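Local coordinates for beta-lactamase-related domain-containing protein (Bacteroides dorei DSM 17855, PDB 5TGF) that is of uncharacterised function but belongs to the serine beta-lactamase family, probably acts as a hydrolase and can bind calcium, at residues Ala66-Val71 with Arg157-Ala162; Arg118-Asn123 with Thr130-Leu135; Asp136-Phe139 with Phe145-Gly148; Ala187-Asp192 with Ala196-Gly201. All blocks are in the same frame, centred on the assembly; numbering follows the deposited sequence. Where two conformers were deposited one is given.

Contact 1 (Ala66-Val71 with Arg157-Ala162); sequences AVIGAV and RMAEVA
Val71 and Ala159 make the main apolar contact between helix 60-74 and helix 150-163. Val71 brings both of its branches to the second helix. Val71 CG2 rests on Ala159 CB at 4.0 Å, while Val71 CG1 meets Ala162 CB, one turn further on, at 3.9 Å. The same CG1 also lies against the backbone carbonyl of Ala159, 3.9 Å from its oxygen. CG1 stands anti to the backbone N (chi1 174°), which carries it along the second helix to Ala162, while CG2, beside the backbone N, stays over Ala159 CB; both branches touch that methyl. Ile68 adds a looser contact from one turn earlier, with Ile68 CG1 4.2 Å from Ala159 CB.

The segments run in roughly the same direction, at 33° to each other, with axes 9.7 Å apart at closest approach. This is helix packing within the all-helical part of the serine beta-lactamase fold, and it joins helix 60-74, which follows the putative SxxK serine, to helix 150-163. Trp79 and Leu77 extend the apolar surroundings of Ile68 and Val71, and Leu174 of helix 167-179 also packs on Val71.

The salt bridge of the second segment, Arg157 NH1 to Glu160 OE1 at 2.9 Å, takes no part in the packing, and Glu160 OE2 accepts from the backbone N of Phe167. On the other helix Val71 O is hydrogen-bonded to Thr75 OG1. The side chain of Val71 is about 4 Å from those of Thr75 and Leu77, residues of a calcium site of this protein that is not occupied here.

Contact 2 (Arg118-Asn123 with Thr130-Leu135); sequences RVDNYN and TEILSL
The carboxylate of Glu131 meets two flat groups, the guanidinium of Arg118 and the ring of Tyr122, at their edges. The guanidinium and carboxylate planes are only 24° apart, whereas the tyrosine ring is turned 78° from the carboxylate and offers its hydroxyl end. Tyr122 CE2 also borders the guanidinium edge, and the Asp120 carboxylate lies at the edge of the tyrosine ring.

Arg118 grips the glutamate side-on. Its NE donates to Glu131 OE2 at 3.2 Å along an almost straight line (177°), in the guanidinium plane and onto the syn lone pair. The second bond, from Arg118 NH2 to Glu131 OE1 at 2.9 Å, is shorter but more bent. A chain folded at chi2 and chi3 turns this edge of the arginine toward the carboxylate. Tyr122 OH donates to the same Glu131 OE1 at 2.6 Å, nearly along the C-O axis. Two donors therefore hold OE1 and one holds OE2, an arrangement that would favour the charged carboxylate. Glu131 reaches them with CG anti to its backbone N and the rest of its chain extended.

Behind the polar cluster, Ile132 CD1 touches Asp120 OD2 at 4.2 Å, and Ile132 also packs on Gln153 and Ile154 of helix 150-163. Asp120 OD1 accepts from the backbone N of Tyr122 at 3.0 Å, which ties together the stretch of loop between Arg118 and Tyr122, the two residues that donate to Glu131. That bond closes an Asx turn, and the whole is a salt-bridged loop folded back on the helix 125-133 that it leads into.

Contact 3 (Asp136-Phe139 with Phe145-Gly148); sequences DTVF and FEYG
Neither backbone is helix or strand here, and the two run well apart, with the CA atoms of Val138 and Glu146 9.5 Å from each other; the distance is bridged by side chains. Glu146 covers nearly half of it. Its CG is anti to the backbone N (chi1 -175°) and the chain continues extended, which carries the carboxylate toward Val138. In the conformer given, one of two for Val138, Glu146 OE1 lies 3.5 Å from Val138 CG2, an approach therefore less certain.

Phe139 meets the same glutamate with the edge of its ring. Phe139 CE2 is 3.8 Å from Glu146 CB, which lies in the ring plane, and equally far from Glu146 OE1; ring and carboxylate planes are 37° apart. Pro112 also packs on Glu146. The backbone ties of the two segments run to other loops, from Val138 to Gly109 and from Glu146 to His106. The adjoining Tyr147 hydrogen-bonds with Ser58 and Lys61, consistent with the tyrosine of an SxxK-type serine hydrolase site.

Contact at this surface site is thus by van der Waals packing, the carboxylate oxygen facing an aromatic edge without a hydrogen bond between the segments.

Contact 4 (Ala187-Asp192 with Ala196-Gly201); sequences APVNTD and APMLGG
Val189 and Met198, a selenomethionine, cross at about a right angle, the valine pointing at the start of helix 198-201 and the longer side chain passing beside it. Val189 CG2 lies on the first residue of the helix, 4.1 Å from Met198 CA and 4.2 Å from Met198 CB. The other branch, CG1, diverges to the residue before the cis-proline, where Val189 CG1 and Ala196 CB meet methyl to methyl at 3.8 Å. One branched side chain thus touches both sides of Pro197, the N-cap residue, whose CB points away from the 187-192 segment.

Met198 first runs straight from the backbone and then bends at its last torsion (chi3 -69°). The bend brings its terminal methyl to the beginning of the other segment, with Met198 CE 3.9 Å from Ala187 CB. Met198 CB and CE therefore touch Val189 and Ala187, residues that flank a second cis-proline, Pro188.

Beyond this apolar row the chain turns polar. Asn190 OD1 accepts from the backbone N of Asp192 at 2.9 Å in an Asx turn, the donor standing above the carbonyl plane. In return Asn190 ND2 donates to Asp192 OD2 at 3.2 Å, and His195 also bonds to Asn190 OD1.

The contact closes a tight excursion of the chain between helix 167-179 and helix 198-201. Glu168 of the former packs on Ala187, Gln153 of helix 150-163 lies against Pro197 and Met198, and Gly200 O receives a hydrogen bond from Lys61 of helix 60-74.

Contact 1 is the buried member of the set, contacts 2 and 4 are partly buried, and contact 3 lies at the surface. Contacts 1 and 4 are both apolar between their segments and meet where Ile68 packs on Leu199. Contact 2 instead relies on charge and hydrogen bonds, while contact 3 sets a carboxylate against hydrocarbon. Helix 150-163 supplies a segment of contact 1 and borders contacts 2 and 4. Those two are also joined directly: Asn123 OD1 probably accepts from Val189 N. Contact 3 follows contact 2 without a break in sequence, with centres about 15 Å apart, and leads on toward helix 150-163.

Contact 1 (Ala66-Val71 with Arg157-Ala162)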
loop_
_atom_site.group_PDB
_atom_site.type_symbol
_atom_site.label_atom_id
_atom_site.label_comp_id
_atom_site.label_asym_id
_atom_site.label_seq_id
_atom_site.Cartn_x
_atom_site.Cartn_y
_atom_site.Cartn_z
ATOM N N ALA A 66 -3.826 2.845 -6.753
ATOM C CA ALA A 66 -4.857 2.392 -7.720
ATOM C C ALA A 66 -5.927 3.470 -8.025
ATOM O O ALA A 66 -6.355 3.594 -9.178
ATOM C CB ALA A 66 -5.513 1.121 -7.246
ATOM N N VAL A 67 -6.320 4.273 -7.031
ATOM C CA VAL A 67 -7.272 5.356 -7.277
ATOM C C VAL A 67 -6.636 6.375 -8.249
ATOM O O VAL A 67 -7.247 6.786 -9.241
ATOM C CB VAL A 67 -7.692 6.051 -5.973
ATOM C CG1 VAL A 67 -8.584 7.253 -6.251
ATOM C CG2 VAL A 67 -8.410 5.088 -5.045
ATOM N N ILE A 68 -5.385 6.743 -7.982
ATOM C CA ILE A 68 -4.654 7.660 -8.836
ATOM C C ILE A 68 -4.437 7.063 -10.247
ATOM O O ILE A 68 -4.614 7.765 -11.247
ATOM C CB ILE A 68 -3.316 8.100 -8.199
ATOM C CG1 ILE A 68 -3.572 8.805 -6.864
ATOM C CG2 ILE A 68 -2.479 8.944 -9.176
ATOM C CD1 ILE A 68 -2.312 9.058 -6.065
ATOM N N GLY A 69 -4.113 5.779 -10.322
ATOM C CA GLY A 69 -4.046 5.106 -11.610
ATOM C C GLY A 69 -5.370 5.172 -12.406
ATOM O O GLY A 69 -5.360 5.289 -13.641
ATOM N N ALA A 70 -6.496 5.078 -11.739
ATOM C CA ALA A 70 -7.794 5.177 -12.435
ATOM C C ALA A 70 -8.047 6.607 -12.986
ATOM O O ALA A 70 -8.661 6.795 -14.051
ATOM C CB ALA A 70 -8.920 4.722 -11.535
ATOM N N VAL A 71 -7.502 7.597 -12.303
ATOM C CA VAL A 71 -7.548 8.969 -12.775
ATOM C C VAL A 71 -6.607 9.163 -13.953
ATOM O O VAL A 71 -6.974 9.789 -14.964
ATOM C CB VAL A 71 -7.228 9.959 -11.617
ATOM C CG1 VAL A 71 -7.116 11.383 -12.119
ATOM C CG2 VAL A 71 -8.286 9.839 -10.536
ATOM N N ARG A 157 -3.746 15.015 -4.231
ATOM C CA ARG A 157 -4.296 16.315 -4.605
ATOM C C ARG A 157 -4.211 16.535 -6.125
ATOM O O ARG A 157 -5.112 17.153 -6.708
ATOM C CB ARG A 157 -3.574 17.430 -3.878
ATOM C CG ARG A 157 -4.097 18.842 -4.148
ATOM C CD ARG A 157 -5.512 19.037 -3.716
ATOM N NE ARG A 157 -6.006 20.350 -4.177
ATOM C CZ ARG A 157 -7.230 20.592 -4.624
ATOM N NH1 ARG A 157 -8.163 19.653 -4.637
ATOM N NH2 ARG A 157 -7.534 21.813 -5.049
HETATM N N MSE A 158 -3.180 16.007 -6.774
HETATM C CA MSE A 158 -3.062 16.176 -8.215
HETATM C C MSE A 158 -4.208 15.422 -8.899
HETATM O O MSE A 158 -4.810 15.947 -9.852
HETATM C CB MSE A 158 -1.728 15.724 -8.777
HETATM C CG MSE A 158 -0.524 16.549 -8.314
HETATM SE SE MSE A 158 1.162 15.622 -8.672
HETATM C CE MSE A 158 1.357 15.807 -10.627
ATOM N N ALA A 159 -4.580 14.250 -8.358
ATOM C CA ALA A 159 -5.695 13.485 -8.911
ATOM C C ALA A 159 -7.029 14.207 -8.685
ATOM O O ALA A 159 -7.891 14.226 -9.592
ATOM C CB ALA A 159 -5.720 12.068 -8.356
ATOM N N GLU A 160 -7.176 14.843 -7.525
ATOM C CA GLU A 160 -8.367 15.611 -7.196
ATOM C C GLU A 160 -8.592 16.739 -8.224
ATOM O O GLU A 160 -9.716 16.961 -8.671
ATOM C CB GLU A 160 -8.300 16.237 -5.805
ATOM C CG GLU A 160 -8.450 15.278 -4.654
ATOM C CD GLU A 160 -8.569 15.966 -3.294
ATOM O OE1 GLU A 160 -8.249 17.174 -3.161
ATOM O OE2 GLU A 160 -9.007 15.300 -2.324
ATOM N N VAL A 161 -7.532 17.469 -8.529
ATOM C CA VAL A 161 -7.599 18.552 -9.496
ATOM C C VAL A 161 -7.920 18.038 -10.904
ATOM O O VAL A 161 -8.735 18.616 -11.602
ATOM C CB VAL A 161 -6.316 19.404 -9.438
ATOM C CG1 VAL A 161 -6.244 20.418 -10.584
ATOM C CG2 VAL A 161 -6.273 20.112 -8.105
ATOM N N ALA A 162 -7.365 16.900 -11.276
ATOM C CA ALA A 162 -7.593 16.363 -12.614
ATOM C C ALA A 162 -9.038 15.918 -12.815
ATOM O O ALA A 162 -9.581 16.034 -13.937
ATOM C CB ALA A 162 -6.625 15.224 -12.883
#

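Contact 2 (Arg118-Asn123 with Thr130-Leu135)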
loop_
_atom_site.group_PDB
_atom_site.type_symbol
_atom_site.label_atom_id
_atom_site.label_comp_id
_atom_site.label_asym_id
_atom_site.label_seq_id
_atom_site.Cartn_x
_atom_site.Cartn_y
_atom_site.Cartn_z
ATOM N N ARG A 118 3.369 18.492 15.354
ATOM C CA ARG A 118 2.268 18.520 14.381
ATOM C C ARG A 118 2.086 17.107 13.769
ATOM O O ARG A 118 3.059 16.344 13.626
ATOM C CB ARG A 118 2.532 19.541 13.271
ATOM C CG ARG A 118 2.104 20.996 13.557
ATOM C CD ARG A 118 0.585 21.271 13.319
ATOM N NE ARG A 118 0.037 20.876 11.997
ATOM C CZ ARG A 118 -1.062 20.117 11.783
ATOM N NH1 ARG A 118 -1.794 19.643 12.784
ATOM N NH2 ARG A 118 -1.452 19.818 10.545
ATOM N N VAL A 119 0.847 16.751 13.454
ATOM C CA VAL A 119 0.553 15.504 12.739
ATOM C C VAL A 119 -0.454 15.795 11.614
ATOM O O VAL A 119 -1.460 16.463 11.849
ATOM C CB VAL A 119 -0.102 14.473 13.655
ATOM C CG1 VAL A 119 -0.286 13.152 12.902
ATOM C CG2 VAL A 119 0.734 14.257 14.912
ATOM N N ASP A 120 -0.169 15.364 10.398
ATOM C CA ASP A 120 -1.131 15.540 9.276
ATOM C C ASP A 120 -2.283 14.556 9.440
ATOM O O ASP A 120 -2.092 13.368 9.184
ATOM C CB ASP A 120 -0.458 15.287 7.912
ATOM C CG ASP A 120 -1.438 15.396 6.723
ATOM O OD1 ASP A 120 -2.666 15.228 6.934
ATOM O OD2 ASP A 120 -0.985 15.633 5.559
ATOM N N ASN A 121 -3.413 15.047 9.975
ATOM C CA ASN A 121 -4.668 14.292 10.096
ATOM C C ASN A 121 -5.759 14.945 9.215
ATOM O O ASN A 121 -6.953 14.755 9.452
ATOM C CB ASN A 121 -5.158 14.265 11.556
ATOM C CG ASN A 121 -4.261 13.455 12.468
ATOM O OD1 ASN A 121 -3.759 12.409 12.081
ATOM N ND2 ASN A 121 -4.097 13.911 13.703
ATOM N N TYR A 122 -5.358 15.692 8.197
ATOM C CA TYR A 122 -6.320 16.459 7.391
ATOM C C TYR A 122 -7.359 15.557 6.725
ATOM O O TYR A 122 -7.018 14.557 6.149
ATOM C CB TYR A 122 -5.593 17.245 6.306
ATOM C CG TYR A 122 -4.833 18.467 6.838
ATOM C CD1 TYR A 122 -5.513 19.646 7.090
ATOM C CD2 TYR A 122 -3.464 18.442 7.048
ATOM C CE1 TYR A 122 -4.850 20.782 7.519
ATOM C CE2 TYR A 122 -2.783 19.565 7.474
ATOM C CZ TYR A 122 -3.490 20.740 7.723
ATOM O OH TYR A 122 -2.879 21.918 8.145
ATOM N N ASN A 123 -8.595 16.017 6.697
ATOM C CA ASN A 123 -9.647 15.353 5.905
ATOM C C ASN A 123 -9.880 16.010 4.547
ATOM O O ASN A 123 -10.712 15.535 3.757
ATOM C CB ASN A 123 -10.933 15.285 6.704
ATOM C CG ASN A 123 -10.828 14.352 7.864
ATOM O OD1 ASN A 123 -10.375 13.216 7.727
ATOM N ND2 ASN A 123 -11.315 14.782 8.993
ATOM N N THR A 130 -1.246 22.687 1.213
ATOM C CA THR A 130 -0.806 24.024 1.643
ATOM C C THR A 130 0.212 23.977 2.774
ATOM O O THR A 130 1.223 24.680 2.738
ATOM C CB THR A 130 -2.005 24.895 2.067
ATOM O OG1 THR A 130 -2.916 24.982 0.969
ATOM C CG2 THR A 130 -1.530 26.322 2.428
ATOM N N GLU A 131 -0.012 23.137 3.772
ATOM C CA GLU A 131 0.979 22.990 4.847
ATOM C C GLU A 131 2.267 22.310 4.358
ATOM O O GLU A 131 3.373 22.738 4.709
ATOM C CB GLU A 131 0.420 22.243 6.031
ATOM C CG GLU A 131 1.458 22.089 7.144
ATOM C CD GLU A 131 0.865 21.915 8.521
ATOM O OE1 GLU A 131 -0.368 21.668 8.613
ATOM O OE2 GLU A 131 1.634 22.000 9.511
ATOM N N ILE A 132 2.138 21.296 3.503
ATOM C CA ILE A 132 3.321 20.610 2.995
ATOM C C ILE A 132 4.177 21.556 2.120
ATOM O O ILE A 132 5.406 21.465 2.114
ATOM C CB ILE A 132 2.937 19.326 2.240
ATOM C CG1 ILE A 132 2.269 18.343 3.205
ATOM C CG2 ILE A 132 4.162 18.712 1.532
ATOM C CD1 ILE A 132 1.399 17.330 2.485
ATOM N N LEU A 133 3.523 22.480 1.432
ATOM C CA LEU A 133 4.213 23.410 0.527
ATOM C C LEU A 133 5.263 24.240 1.276
ATOM O O LEU A 133 6.292 24.546 0.720
ATOM C CB LEU A 133 3.208 24.322 -0.184
ATOM C CG LEU A 133 3.768 25.483 -1.030
ATOM C CD1 LEU A 133 4.664 24.974 -2.142
ATOM C CD2 LEU A 133 2.639 26.311 -1.591
ATOM N N SER A 134 5.017 24.545 2.547
ATOM C CA SER A 134 5.928 25.359 3.366
ATOM C C SER A 134 7.218 24.646 3.783
ATOM O O SER A 134 8.142 25.292 4.219
ATOM C CB SER A 134 5.194 25.867 4.624
ATOM O OG SER A 134 4.984 24.795 5.550
ATOM N N LEU A 135 7.297 23.325 3.633
ATOM C CA LEU A 135 8.398 22.538 4.189
ATOM C C LEU A 135 9.543 22.389 3.190
ATOM O O LEU A 135 9.343 22.056 2.029
ATOM C CB LEU A 135 7.919 21.132 4.609
ATOM C CG LEU A 135 6.825 21.065 5.688
ATOM C CD1 LEU A 135 6.323 19.631 5.847
ATOM C CD2 LEU A 135 7.281 21.663 7.020
#

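Contact 3 (Asp136-Phe139 with Phe145-Gly148)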
loop_
_atom_site.group_PDB
_atom_site.type_symbol
_atom_site.label_atom_id
_atom_site.label_comp_id
_atom_site.label_asym_id
_atom_site.label_seq_id
_atom_site.Cartn_x
_atom_site.Cartn_y
_atom_site.Cartn_z
ATOM N N ASP A 136 10.757 22.566 3.681
ATOM C CA ASP A 136 11.952 22.253 2.915
ATOM C C ASP A 136 11.992 20.768 2.547
ATOM O O ASP A 136 11.506 19.876 3.303
ATOM C CB ASP A 136 13.216 22.525 3.747
ATOM C CG ASP A 136 13.416 23.995 4.074
ATOM O OD1 ASP A 136 12.984 24.876 3.292
ATOM O OD2 ASP A 136 14.073 24.255 5.110
ATOM N N THR A 137 12.600 20.511 1.401
ATOM C CA THR A 137 12.865 19.156 0.978
ATOM C C THR A 137 14.074 18.597 1.710
ATOM O O THR A 137 14.807 19.324 2.346
ATOM C CB THR A 137 13.092 19.069 -0.533
ATOM O OG1 THR A 137 14.152 19.949 -0.926
ATOM C CG2 THR A 137 11.817 19.418 -1.270
ATOM N N VAL A 138 14.253 17.288 1.643
ATOM C CA VAL A 138 15.370 16.673 2.356
ATOM C C VAL A 138 16.457 16.182 1.402
ATOM O O VAL A 138 17.577 15.978 1.821
ATOM C CB VAL A 138 14.886 15.575 3.324
ATOM C CG1 VAL A 138 14.156 16.223 4.510
ATOM C CG2 VAL A 138 14.002 14.563 2.601
ATOM N N PHE A 139 16.138 16.090 0.113
ATOM C CA PHE A 139 17.098 15.734 -0.944
ATOM C C PHE A 139 16.470 15.932 -2.305
ATOM O O PHE A 139 15.246 16.103 -2.438
ATOM C CB PHE A 139 17.661 14.287 -0.838
ATOM C CG PHE A 139 16.602 13.206 -0.777
ATOM C CD1 PHE A 139 15.986 12.752 -1.933
ATOM C CD2 PHE A 139 16.212 12.665 0.450
ATOM C CE1 PHE A 139 14.989 11.775 -1.882
ATOM C CE2 PHE A 139 15.266 11.632 0.514
ATOM C CZ PHE A 139 14.632 11.208 -0.657
ATOM N N PHE A 145 15.905 6.975 -1.805
ATOM C CA PHE A 145 14.663 6.367 -1.262
ATOM C C PHE A 145 14.491 6.705 0.220
ATOM O O PHE A 145 15.406 6.517 1.047
ATOM C CB PHE A 145 14.689 4.855 -1.428
ATOM C CG PHE A 145 13.413 4.163 -0.965
ATOM C CD1 PHE A 145 12.353 3.957 -1.846
ATOM C CD2 PHE A 145 13.310 3.663 0.328
ATOM C CE1 PHE A 145 11.204 3.290 -1.429
ATOM C CE2 PHE A 145 12.152 2.994 0.763
ATOM C CZ PHE A 145 11.105 2.793 -0.143
ATOM N N GLU A 146 13.360 7.320 0.547
ATOM C CA GLU A 146 12.994 7.524 1.930
ATOM C C GLU A 146 11.488 7.469 2.097
ATOM O O GLU A 146 10.756 8.326 1.628
ATOM C CB GLU A 146 13.545 8.842 2.481
ATOM C CG GLU A 146 13.248 8.993 3.989
ATOM C CD GLU A 146 13.789 10.289 4.599
ATOM O OE1 GLU A 146 13.662 11.350 3.971
ATOM O OE2 GLU A 146 14.258 10.240 5.760
ATOM N N TYR A 147 11.052 6.465 2.840
ATOM C CA TYR A 147 9.620 6.194 3.062
ATOM C C TYR A 147 8.953 7.278 3.876
ATOM O O TYR A 147 9.524 7.839 4.826
ATOM C CB TYR A 147 9.473 4.860 3.757
ATOM C CG TYR A 147 8.088 4.262 3.836
ATOM C CD1 TYR A 147 7.267 4.510 4.942
ATOM C CD2 TYR A 147 7.666 3.337 2.893
ATOM C CE1 TYR A 147 6.008 3.921 5.046
ATOM C CE2 TYR A 147 6.413 2.730 2.982
ATOM C CZ TYR A 147 5.615 2.991 4.094
ATOM O OH TYR A 147 4.387 2.382 4.233
ATOM N N GLY A 148 7.739 7.619 3.471
ATOM C CA GLY A 148 6.959 8.599 4.216
ATOM C C GLY A 148 5.552 8.711 3.727
ATOM O O GLY A 148 5.110 7.868 2.950
#

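Contact 4 (Ala187-Asp192 with Ala196-Gly201)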
loop_
_atom_site.group_PDB
_atom_site.type_symbol
_atom_site.label_atom_id
_atom_site.label_comp_id
_atom_site.label_asym_id
_atom_site.label_seq_id
_atom_site.Cartn_x
_atom_site.Cartn_y
_atom_site.Cartn_z
ATOM N N ALA A 187 -11.112 8.404 4.443
ATOM C CA ALA A 187 -11.513 9.537 5.278
ATOM C C ALA A 187 -12.923 9.276 5.778
ATOM O O ALA A 187 -13.692 8.584 5.087
ATOM C CB ALA A 187 -11.495 10.816 4.453
ATOM N N PRO A 188 -13.283 9.832 6.950
ATOM C CA PRO A 188 -12.410 10.645 7.807
ATOM C C PRO A 188 -11.282 9.844 8.437
ATOM O O PRO A 188 -11.404 8.620 8.668
ATOM C CB PRO A 188 -13.354 11.179 8.885
ATOM C CG PRO A 188 -14.456 10.182 8.951
ATOM C CD PRO A 188 -14.593 9.559 7.586
ATOM N N VAL A 189 -10.194 10.555 8.688
ATOM C CA VAL A 189 -8.955 10.000 9.221
ATOM C C VAL A 189 -9.099 9.772 10.719
ATOM O O VAL A 189 -9.485 10.688 11.437
ATOM C CB VAL A 189 -7.810 10.978 8.912
ATOM C CG1 VAL A 189 -6.491 10.538 9.509
ATOM C CG2 VAL A 189 -7.689 11.136 7.417
ATOM N N ASN A 190 -8.877 8.538 11.172
ATOM C CA ASN A 190 -8.791 8.208 12.596
ATOM C C ASN A 190 -7.496 8.783 13.166
ATOM O O ASN A 190 -6.429 8.640 12.563
ATOM C CB ASN A 190 -8.814 6.685 12.806
ATOM C CG ASN A 190 -8.528 6.274 14.246
ATOM O OD1 ASN A 190 -7.369 6.188 14.667
ATOM N ND2 ASN A 190 -9.580 6.050 15.019
ATOM N N THR A 191 -7.577 9.361 14.360
ATOM C CA THR A 191 -6.472 10.141 14.903
ATOM C C THR A 191 -5.763 9.490 16.083
ATOM O O THR A 191 -5.017 10.154 16.830
ATOM C CB THR A 191 -6.954 11.555 15.275
ATOM O OG1 THR A 191 -8.025 11.439 16.190
ATOM C CG2 THR A 191 -7.445 12.291 14.072
ATOM N N ASP A 192 -5.978 8.199 16.282
ATOM C CA ASP A 192 -5.401 7.510 17.433
ATOM C C ASP A 192 -3.884 7.313 17.346
ATOM O O ASP A 192 -3.222 6.964 18.328
ATOM C CB ASP A 192 -6.128 6.177 17.650
ATOM C CG ASP A 192 -7.623 6.367 18.008
ATOM O OD1 ASP A 192 -8.049 7.468 18.438
ATOM O OD2 ASP A 192 -8.364 5.390 17.853
ATOM N N ALA A 196 -2.691 7.674 9.659
ATOM C CA ALA A 196 -2.610 8.985 9.017
ATOM C C ALA A 196 -1.234 9.090 8.358
ATOM O O ALA A 196 -0.343 8.330 8.734
ATOM C CB ALA A 196 -2.770 10.086 10.054
ATOM N N PRO A 197 -1.068 9.955 7.328
ATOM C CA PRO A 197 -2.055 10.844 6.708
ATOM C C PRO A 197 -3.021 10.072 5.820
ATOM O O PRO A 197 -2.901 8.856 5.710
ATOM C CB PRO A 197 -1.213 11.815 5.877
ATOM C CG PRO A 197 0.097 11.184 5.710
ATOM C CD PRO A 197 0.258 10.064 6.704
HETATM N N MSE A 198 -3.968 10.766 5.209
HETATM C CA MSE A 198 -5.079 10.086 4.470
HETATM C C MSE A 198 -4.607 8.938 3.599
HETATM O O MSE A 198 -5.071 7.796 3.747
HETATM C CB MSE A 198 -5.856 11.133 3.644
HETATM C CG MSE A 198 -7.147 10.540 3.075
HETATM SE SE MSE A 198 -8.032 11.781 1.816
HETATM C CE MSE A 198 -8.559 13.114 3.160
ATOM N N LEU A 199 -3.803 9.227 2.583
ATOM C CA LEU A 199 -3.491 8.212 1.578
ATOM C C LEU A 199 -2.527 7.213 2.204
ATOM O O LEU A 199 -2.658 5.983 2.019
ATOM C CB LEU A 199 -2.856 8.800 0.317
ATOM C CG LEU A 199 -3.862 9.258 -0.783
ATOM C CD1 LEU A 199 -4.626 10.480 -0.300
ATOM C CD2 LEU A 199 -3.173 9.542 -2.103
ATOM N N GLY A 200 -1.495 7.741 2.843
ATOM C CA GLY A 200 -0.403 6.860 3.284
ATOM C C GLY A 200 -0.827 5.873 4.367
ATOM O O GLY A 200 -0.359 4.737 4.411
ATOM N N GLY A 201 -1.745 6.297 5.228
ATOM C CA GLY A 201 -2.114 5.533 6.381
ATOM C C GLY A 201 -3.561 5.570 6.819
ATOM O O GLY A 201 -3.867 4.976 7.830
#